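Local structure of cupin type-2 domain-containing protein (3H8U) at residues D18-P23 against I29-L34; I52-H57 against E72-N77; E70-Y73 against I79-H82. The protein is of unknown function but belongs to the cupin family of double-stranded beta-helix proteins and probably binds a metal ion. One frame throughout, in Å; residues are numbered along the deposited sequence. Where two conformers were deposited one is given.

Overall arrangement
Interactions 2 and 3 share strand 70-74, including Glu72 and Tyr73, and their centres lie 9 Å apart. Interaction 1 is on the opposite side of the chain's centre, 20 Å from interaction 2 and 22 Å from interaction 3, centre to centre. Its strand 31-35 is an edge of the other sheet within this chain. Each contact mixes core and surface: Ser31, Val33, Ser54, Ala71 and Tyr73 are buried, while Arg22, Ile29, Val80 and His82 are exposed. Interaction 1 uses a ring face, a serine bond and waters. Interaction 2 is one side-chain bond between strands that are not neighbours. Interaction 3 pairs hairpin backbones, with Glu70, Thr81 and His82 adding polar contacts.

Interaction 1 of 3, residues D18-P23 against I29-L34; sequences DEYVRP and IRSVVL
The ring of Tyr20 is overlapped by Val33, whose CG2 methyl sits over one ring face. This is a CH-pi contact, with Val33 CG2 4.2 Å from the Tyr20 ring centroid. The two side chains cross at about a right angle. Tyr20 CE2 also lies 3.6 Å from Val32 O, which approaches obliquely. At the far end of the ring, a water joins the Tyr20 hydroxyl to the backbone; it donates to Val33 O. Phe15 packs on both Tyr20 and Val33, and Ile88 of the second subunit also reaches Val33. The contact lays the end of helix 17-20 and the loop after it along strand 31-35. That strand is outermost, within this chain, in one of the two antiparallel sheets of the cupin fold. Val33 and Leu34 both face Val41, forming a classic beta bulge where the strand turns. With chi1 at -179° the Ser31 hydroxyl extends across from the strand and donates a 2.5 Å bond to Tyr20 O, in the carbonyl plane and on a lone pair. Arg22 meets the strand with its aliphatic part: its CG is 3.7 Å from Ser31 OG. A bend at chi2 (-66°) turns the guanidinium back to its own segment. There NH1 and, at longer range, NH2 both donate to Glu19 O, and NH1 also donates to Val21 O. Ile29 CD1 rests 3.5 Å from Arg22 O.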
loop_
_atom_site.group_PDB
_atom_site.type_symbol
_atom_site.label_atom_id
_atom_site.label_comp_id
_atom_site.label_asym_id
_atom_site.label_seq_id
_atom_site.Cartn_x
_atom_site.Cartn_y
_atom_site.Cartn_z
ATOM N N ASP A 18 10.848 -4.773 -5.674
ATOM C CA ASP A 18 12.266 -4.848 -6.011
ATOM C C ASP A 18 12.639 -4.369 -7.434
ATOM O O ASP A 18 13.749 -3.876 -7.658
ATOM C CB ASP A 18 12.865 -6.238 -5.693
ATOM C CG ASP A 18 12.340 -7.389 -6.579
ATOM O OD1 ASP A 18 11.464 -7.204 -7.456
ATOM O OD2 ASP A 18 12.805 -8.541 -6.364
ATOM N N GLU A 19 11.713 -4.527 -8.378
ATOM C CA GLU A 19 11.937 -4.077 -9.748
ATOM C C GLU A 19 11.838 -2.577 -9.905
ATOM O O GLU A 19 12.376 -2.071 -10.863
ATOM C CB GLU A 19 10.972 -4.740 -10.713
ATOM C CG GLU A 19 11.283 -6.187 -10.858
ATOM C CD GLU A 19 10.506 -6.858 -11.960
ATOM O OE1 GLU A 19 9.669 -6.189 -12.601
ATOM O OE2 GLU A 19 10.829 -8.043 -12.201
ATOM N N TYR A 20 11.223 -1.896 -8.943
ATOM C CA TYR A 20 11.015 -0.440 -8.961
ATOM C C TYR A 20 11.901 0.322 -7.960
ATOM O O TYR A 20 11.939 1.551 -7.951
ATOM C CB TYR A 20 9.535 -0.142 -8.697
ATOM C CG TYR A 20 8.679 -0.440 -9.908
ATOM C CD1 TYR A 20 8.273 -1.755 -10.186
ATOM C CD2 TYR A 20 8.326 0.553 -10.798
ATOM C CE1 TYR A 20 7.544 -2.058 -11.312
ATOM C CE2 TYR A 20 7.579 0.249 -11.938
ATOM C CZ TYR A 20 7.199 -1.058 -12.171
ATOM O OH TYR A 20 6.435 -1.368 -13.248
ATOM N N VAL A 21 12.579 -0.400 -7.091
ATOM C CA VAL A 21 13.544 0.215 -6.193
ATOM C C VAL A 21 14.675 0.871 -7.001
ATOM O O VAL A 21 15.341 0.241 -7.847
ATOM C CB VAL A 21 14.054 -0.820 -5.111
ATOM C CG1 VAL A 21 15.289 -0.350 -4.456
ATOM C CG2 VAL A 21 12.994 -1.052 -4.036
ATOM N N ARG A 22 14.909 2.151 -6.714
ATOM C CA ARG A 22 15.940 2.957 -7.360
ATOM C C ARG A 22 16.825 3.641 -6.287
ATOM O O ARG A 22 16.581 4.792 -5.933
ATOM C CB ARG A 22 15.279 4.015 -8.252
ATOM C CG ARG A 22 14.505 3.399 -9.440
ATOM C CD ARG A 22 15.428 2.700 -10.434
ATOM N NE ARG A 22 14.659 2.135 -11.561
ATOM C CZ ARG A 22 14.102 0.926 -11.563
ATOM N NH1 ARG A 22 14.293 0.079 -10.563
ATOM N NH2 ARG A 22 13.383 0.531 -12.605
ATOM N N PRO A 23 17.811 2.906 -5.738
ATOM C CA PRO A 23 18.693 3.466 -4.709
ATOM C C PRO A 23 19.452 4.608 -5.313
ATOM O O PRO A 23 19.830 4.545 -6.501
ATOM C CB PRO A 23 19.654 2.315 -4.373
ATOM C CG PRO A 23 18.971 1.088 -4.875
ATOM C CD PRO A 23 18.163 1.517 -6.065
ATOM N N ILE A 29 14.893 8.864 -5.107
ATOM C CA ILE A 29 14.211 8.896 -6.403
ATOM C C ILE A 29 12.734 8.503 -6.281
ATOM O O ILE A 29 12.398 7.487 -5.670
ATOM C CB ILE A 29 14.892 7.923 -7.409
ATOM C CG1 ILE A 29 16.304 8.429 -7.697
ATOM C CG2 ILE A 29 14.029 7.773 -8.716
ATOM C CD1 ILE A 29 17.243 7.379 -8.270
ATOM N N ARG A 30 11.862 9.317 -6.866
ATOM C CA ARG A 30 10.450 9.002 -6.886
ATOM C C ARG A 30 10.189 7.967 -7.988
ATOM O O ARG A 30 9.986 8.331 -9.172
ATOM C CB ARG A 30 9.659 10.284 -7.128
ATOM C CG ARG A 30 8.162 10.115 -7.125
ATOM C CD ARG A 30 7.490 11.440 -7.362
ATOM N NE ARG A 30 6.020 11.352 -7.369
ATOM C CZ ARG A 30 5.260 11.350 -8.460
ATOM N NH1 ARG A 30 5.801 11.439 -9.665
ATOM N NH2 ARG A 30 3.944 11.278 -8.352
ATOM N N SER A 31 10.194 6.695 -7.628
ATOM C CA SER A 31 10.071 5.655 -8.636
ATOM C C SER A 31 8.582 5.296 -8.806
ATOM O O SER A 31 8.000 4.569 -8.006
ATOM C CB SER A 31 10.940 4.420 -8.294
ATOM O OG SER A 31 10.829 3.395 -9.306
ATOM N N VAL A 32 7.960 5.798 -9.873
ATOM C CA VAL A 32 6.531 5.595 -10.073
ATOM C C VAL A 32 6.179 4.215 -10.588
ATOM O O VAL A 32 6.689 3.762 -11.624
ATOM C CB VAL A 32 5.965 6.645 -11.052
ATOM C CG1 VAL A 32 4.484 6.403 -11.305
ATOM C CG2 VAL A 32 6.187 8.053 -10.500
ATOM N N VAL A 33 5.251 3.568 -9.902
ATOM C CA VAL A 33 4.777 2.256 -10.316
ATOM C C VAL A 33 3.601 2.463 -11.261
ATOM O O VAL A 33 3.591 1.949 -12.378
ATOM C CB VAL A 33 4.347 1.419 -9.114
ATOM C CG1 VAL A 33 3.677 0.083 -9.566
ATOM C CG2 VAL A 33 5.548 1.177 -8.216
ATOM N N LEU A 34 2.632 3.257 -10.824
ATOM C CA LEU A 34 1.462 3.520 -11.648
ATOM C C LEU A 34 0.767 4.800 -11.201
ATOM O O LEU A 34 0.518 4.996 -10.000
ATOM C CB LEU A 34 0.488 2.346 -11.546
ATOM C CG LEU A 34 -0.639 2.335 -12.604
ATOM C CD1 LEU A 34 -0.066 1.904 -13.932
ATOM C CD2 LEU A 34 -1.835 1.479 -12.200
HETATM O O HOH W 1 5.023 0.547 -14.192
HETATM O O HOH W 2 16.345 6.552 -3.969
#

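Interaction 2 of 3, residues I52-H57 against E72-N77; sequences IASHVH and EYHQGN
This contact belongs to one antiparallel sheet of the cupin double-stranded beta-helix, where strands 51-56 and 70-74 lie on either side of strand 97-101. The two segments therefore do not pair through their backbones. They meet through a single pair of side chains, Ser54 and His74, whose CA atoms are 7.1 Å apart. Ser54 OG comes up to the edge of the His74 imidazole, near the ring plane, and forms a 2.8 Å hydrogen bond with His74 ND1. This bond alone does not say which atom donates. His74 CG is anti to the backbone N (chi1 -175°), which carries the ring toward strand 51-56. On one ring face, Gly76 N stands 3.3 Å above the plane of His74, offset toward the rim. Glu124, near the C-terminus, packs on both Ser54 and His74. His74 NE2 is hydrogen-bonded to the backbone N of Gly78, just beyond the segment. The imidazole is thus held at both nitrogens, which fixes its rotation.

The next residue, His55, probably serves a metal site. His55 and His57 form a His-X-His pattern, as in cupins that bind metal through such a pair, and both rings meet that of His97. All three may belong to the site. His55 ND1 donates to Ala53 O at 2.7 Å, in the carbonyl plane, with an N-H...O angle of 155°. That bond helps set how the His55 ring is turned, and would leave NE2 as the likely metal-facing nitrogen.

For His74, the bond from the Gly78 N-H needs a lone pair on NE2. A doubly protonated ring has none to offer, so His74 is probably neutral. That is consistent with a proton on ND1, in which case Ser54 OG would accept.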
loop_
_atom_site.group_PDB
_atom_site.type_symbol
_atom_site.label_atom_id
_atom_site.label_comp_id
_atom_site.label_asym_id
_atom_site.label_seq_id
_atom_site.Cartn_x
_atom_site.Cartn_y
_atom_site.Cartn_z
ATOM N N ILE A 52 13.338 11.572 3.225
ATOM C CA ILE A 52 12.202 11.947 2.404
ATOM C C ILE A 52 11.792 13.359 2.881
ATOM O O ILE A 52 11.363 13.505 4.009
ATOM C CB ILE A 52 11.040 10.951 2.633
ATOM C CG1 ILE A 52 11.465 9.485 2.374
ATOM C CG2 ILE A 52 9.840 11.318 1.794
ATOM C CD1 ILE A 52 11.822 9.160 0.960
ATOM N N ALA A 53 11.924 14.388 2.053
ATOM C CA ALA A 53 11.615 15.747 2.489
ATOM C C ALA A 53 10.186 15.882 2.968
ATOM O O ALA A 53 9.274 15.291 2.399
ATOM C CB ALA A 53 11.856 16.754 1.389
ATOM N N SER A 54 10.029 16.665 4.026
ATOM C CA SER A 54 8.746 16.935 4.613
ATOM C C SER A 54 7.919 17.806 3.675
ATOM O O SER A 54 8.408 18.786 3.079
ATOM C CB SER A 54 8.897 17.591 5.992
ATOM O OG SER A 54 9.421 16.631 6.906
ATOM N N HIS A 55 6.664 17.406 3.557
ATOM C CA HIS A 55 5.738 18.009 2.636
ATOM C C HIS A 55 4.297 17.761 3.084
ATOM O O HIS A 55 4.020 16.941 3.959
ATOM C CB HIS A 55 5.968 17.490 1.196
ATOM C CG HIS A 55 5.803 16.009 1.008
ATOM N ND1 HIS A 55 6.701 15.072 1.500
ATOM C CD2 HIS A 55 4.884 15.306 0.305
ATOM C CE1 HIS A 55 6.314 13.864 1.135
ATOM N NE2 HIS A 55 5.235 13.976 0.381
ATOM N N VAL A 56 3.404 18.530 2.470
ATOM C CA VAL A 56 1.980 18.407 2.710
ATOM C C VAL A 56 1.222 18.328 1.365
ATOM O O VAL A 56 1.566 19.027 0.411
ATOM C CB VAL A 56 1.490 19.608 3.596
ATOM C CG1 VAL A 56 1.909 20.947 2.998
ATOM C CG2 VAL A 56 -0.017 19.556 3.825
ATOM N N HIS A 57 0.204 17.477 1.297
ATOM C CA HIS A 57 -0.719 17.466 0.177
ATOM C C HIS A 57 -1.965 18.156 0.743
ATOM O O HIS A 57 -2.632 17.583 1.609
ATOM C CB HIS A 57 -1.129 16.052 -0.268
ATOM C CG HIS A 57 -0.002 15.212 -0.771
ATOM N ND1 HIS A 57 0.662 14.323 0.039
ATOM C CD2 HIS A 57 0.533 15.073 -2.001
ATOM C CE1 HIS A 57 1.604 13.719 -0.658
ATOM N NE2 HIS A 57 1.544 14.156 -1.903
ATOM N N GLU A 72 12.570 7.406 11.200
ATOM C CA GLU A 72 11.931 8.443 11.993
ATOM C C GLU A 72 10.926 9.111 11.090
ATOM O O GLU A 72 11.321 9.721 10.121
ATOM C CB GLU A 72 12.899 9.546 12.313
ATOM C CG GLU A 72 13.995 9.295 13.237
ATOM C CD GLU A 72 14.949 10.524 13.264
ATOM O OE1 GLU A 72 14.610 11.675 12.789
ATOM O OE2 GLU A 72 16.059 10.317 13.736
ATOM N N TYR A 73 9.645 9.013 11.420
ATOM C CA TYR A 73 8.585 9.606 10.608
ATOM C C TYR A 73 8.320 11.000 11.175
ATOM O O TYR A 73 7.957 11.126 12.330
ATOM C CB TYR A 73 7.344 8.723 10.726
ATOM C CG TYR A 73 6.178 9.144 9.874
ATOM C CD1 TYR A 73 6.239 9.075 8.491
ATOM C CD2 TYR A 73 4.982 9.595 10.465
ATOM C CE1 TYR A 73 5.112 9.418 7.694
ATOM C CE2 TYR A 73 3.898 9.939 9.684
ATOM C CZ TYR A 73 3.958 9.854 8.315
ATOM O OH TYR A 73 2.840 10.227 7.572
ATOM N N HIS A 74 8.616 12.041 10.403
ATOM C CA HIS A 74 8.347 13.426 10.826
ATOM C C HIS A 74 6.893 13.802 10.556
ATOM O O HIS A 74 6.410 13.668 9.442
ATOM C CB HIS A 74 9.247 14.409 10.073
ATOM C CG HIS A 74 9.107 15.840 10.534
ATOM N ND1 HIS A 74 9.156 16.908 9.661
ATOM C CD2 HIS A 74 8.916 16.376 11.771
ATOM C CE1 HIS A 74 9.011 18.033 10.337
ATOM N NE2 HIS A 74 8.834 17.736 11.613
ATOM N N GLN A 75 6.217 14.303 11.584
ATOM C CA GLN A 75 4.782 14.626 11.520
ATOM C C GLN A 75 4.547 16.135 11.477
ATOM O O GLN A 75 3.401 16.572 11.617
ATOM C CB GLN A 75 4.053 14.013 12.736
ATOM C CG GLN A 75 4.225 12.469 12.823
ATOM C CD GLN A 75 3.239 11.769 13.743
ATOM O OE1 GLN A 75 2.443 12.417 14.443
ATOM N NE2 GLN A 75 3.299 10.451 13.773
ATOM N N GLY A 76 5.617 16.911 11.267
ATOM C CA GLY A 76 5.563 18.367 11.304
ATOM C C GLY A 76 5.997 18.888 12.676
ATOM O O GLY A 76 5.858 18.181 13.677
ATOM N N ASN A 77 6.579 20.082 12.722
ATOM C CA ASN A 77 6.896 20.746 13.996
ATOM C C ASN A 77 7.947 20.058 14.863
ATOM O O ASN A 77 8.000 20.296 16.082
ATOM C CB ASN A 77 5.634 20.850 14.859
ATOM C CG ASN A 77 4.545 21.632 14.204
ATOM O OD1 ASN A 77 4.603 22.865 14.194
ATOM N ND2 ASN A 77 3.519 20.932 13.672
#

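Interaction 3 of 3, residues E70-Y73 against I79-H82; sequences EAEY and IVTH
Strands 70-73 and 80-82 run antiparallel, 156° between their directions, with axes 4.4 Å apart at closest. They are the two arms of a beta hairpin at one edge of a sheet of the cupin fold. Tyr73 and Thr81 make a hydrogen-bonded pair. Tyr73 N donates to Thr81 O at 2.7 Å and Thr81 N returns a bond of 2.9 Å to Tyr73 O. Glu72 and His82 form the next, non-hydrogen-bonded pair. The Tyr73 and Thr81 side chains lie side by side, pointing the same way, and Thr81 OG1 sits at the ring edge, 3.7 Å from Tyr73 CD2. The Tyr73 ring also meets Trp64 edge-to-face, while Ile14 of the second subunit packs on both Tyr73 and Thr81. On the other face, the CG1 methyl of Val80 rests 3.5 Å from Glu72 CB. His82 has CG anti to its N (chi1 -180°), which places the imidazole beside Ala71 and Glu70. Its ND1 donates a weak bond to Ala71 O at 3.2 Å. Next to CE1 and NE2 of the ring, Glu70 OE1 lies near the imidazole plane, 2.8 Å from His82 NE2, with the carboxylate turned 63° to the ring.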
loop_
_atom_site.group_PDB
_atom_site.type_symbol
_atom_site.label_atom_id
_atom_site.label_comp_id
_atom_site.label_asym_id
_atom_site.label_seq_id
_atom_site.Cartn_x
_atom_site.Cartn_y
_atom_site.Cartn_z
ATOM N N GLU A 70 13.710 0.738 9.035
ATOM C CA GLU A 70 13.179 1.562 10.099
ATOM C C GLU A 70 13.441 3.046 9.754
ATOM O O GLU A 70 14.460 3.365 9.119
ATOM C CB GLU A 70 13.863 1.194 11.412
ATOM C CG GLU A 70 13.534 -0.212 11.953
ATOM C CD GLU A 70 14.010 -0.442 13.382
ATOM O OE1 GLU A 70 14.222 0.532 14.135
ATOM O OE2 GLU A 70 14.149 -1.616 13.764
ATOM N N ALA A 71 12.554 3.938 10.191
ATOM C CA ALA A 71 12.711 5.364 9.964
ATOM C C ALA A 71 12.099 6.169 11.094
ATOM O O ALA A 71 11.254 5.673 11.843
ATOM C CB ALA A 71 12.072 5.779 8.643
ATOM N N GLU A 72 12.570 7.406 11.200
ATOM C CA GLU A 72 11.931 8.443 11.993
ATOM C C GLU A 72 10.926 9.111 11.090
ATOM O O GLU A 72 11.321 9.721 10.121
ATOM C CB GLU A 72 12.899 9.546 12.313
ATOM C CG GLU A 72 13.995 9.295 13.237
ATOM C CD GLU A 72 14.949 10.524 13.264
ATOM O OE1 GLU A 72 14.610 11.675 12.789
ATOM O OE2 GLU A 72 16.059 10.317 13.736
ATOM N N TYR A 73 9.645 9.013 11.420
ATOM C CA TYR A 73 8.585 9.606 10.608
ATOM C C TYR A 73 8.320 11.000 11.175
ATOM O O TYR A 73 7.957 11.126 12.330
ATOM C CB TYR A 73 7.344 8.723 10.726
ATOM C CG TYR A 73 6.178 9.144 9.874
ATOM C CD1 TYR A 73 6.239 9.075 8.491
ATOM C CD2 TYR A 73 4.982 9.595 10.465
ATOM C CE1 TYR A 73 5.112 9.418 7.694
ATOM C CE2 TYR A 73 3.898 9.939 9.684
ATOM C CZ TYR A 73 3.958 9.854 8.315
ATOM O OH TYR A 73 2.840 10.227 7.572
ATOM N N ILE A 79 8.008 16.896 15.416
ATOM C CA ILE A 79 7.371 15.727 16.012
ATOM C C ILE A 79 7.804 14.500 15.212
ATOM O O ILE A 79 7.640 14.436 13.995
ATOM C CB ILE A 79 5.840 15.838 16.029
ATOM C CG1 ILE A 79 5.395 17.023 16.892
ATOM C CG2 ILE A 79 5.196 14.534 16.585
ATOM C CD1 ILE A 79 3.937 17.392 16.661
ATOM N N VAL A 80 8.368 13.528 15.912
ATOM C CA VAL A 80 8.921 12.382 15.262
ATOM C C VAL A 80 8.424 11.127 15.945
ATOM O O VAL A 80 8.455 11.012 17.183
ATOM C CB VAL A 80 10.449 12.455 15.270
ATOM C CG1 VAL A 80 11.056 11.216 14.721
ATOM C CG2 VAL A 80 10.909 13.697 14.482
ATOM N N THR A 81 7.969 10.198 15.117
ATOM C CA THR A 81 7.567 8.892 15.576
ATOM C C THR A 81 8.381 7.820 14.824
ATOM O O THR A 81 9.039 8.109 13.838
ATOM C CB THR A 81 6.078 8.683 15.377
ATOM O OG1 THR A 81 5.736 9.041 14.048
ATOM C CG2 THR A 81 5.282 9.520 16.338
ATOM N N HIS A 82 8.343 6.593 15.316
ATOM C CA HIS A 82 9.217 5.559 14.800
ATOM C C HIS A 82 8.452 4.579 13.910
ATOM O O HIS A 82 7.436 4.031 14.314
ATOM C CB HIS A 82 9.879 4.809 15.945
ATOM C CG HIS A 82 10.797 3.725 15.487
ATOM N ND1 HIS A 82 11.728 3.916 14.492
ATOM C CD2 HIS A 82 10.916 2.428 15.870
ATOM C CE1 HIS A 82 12.366 2.785 14.263
ATOM N NE2 HIS A 82 11.905 1.869 15.097
#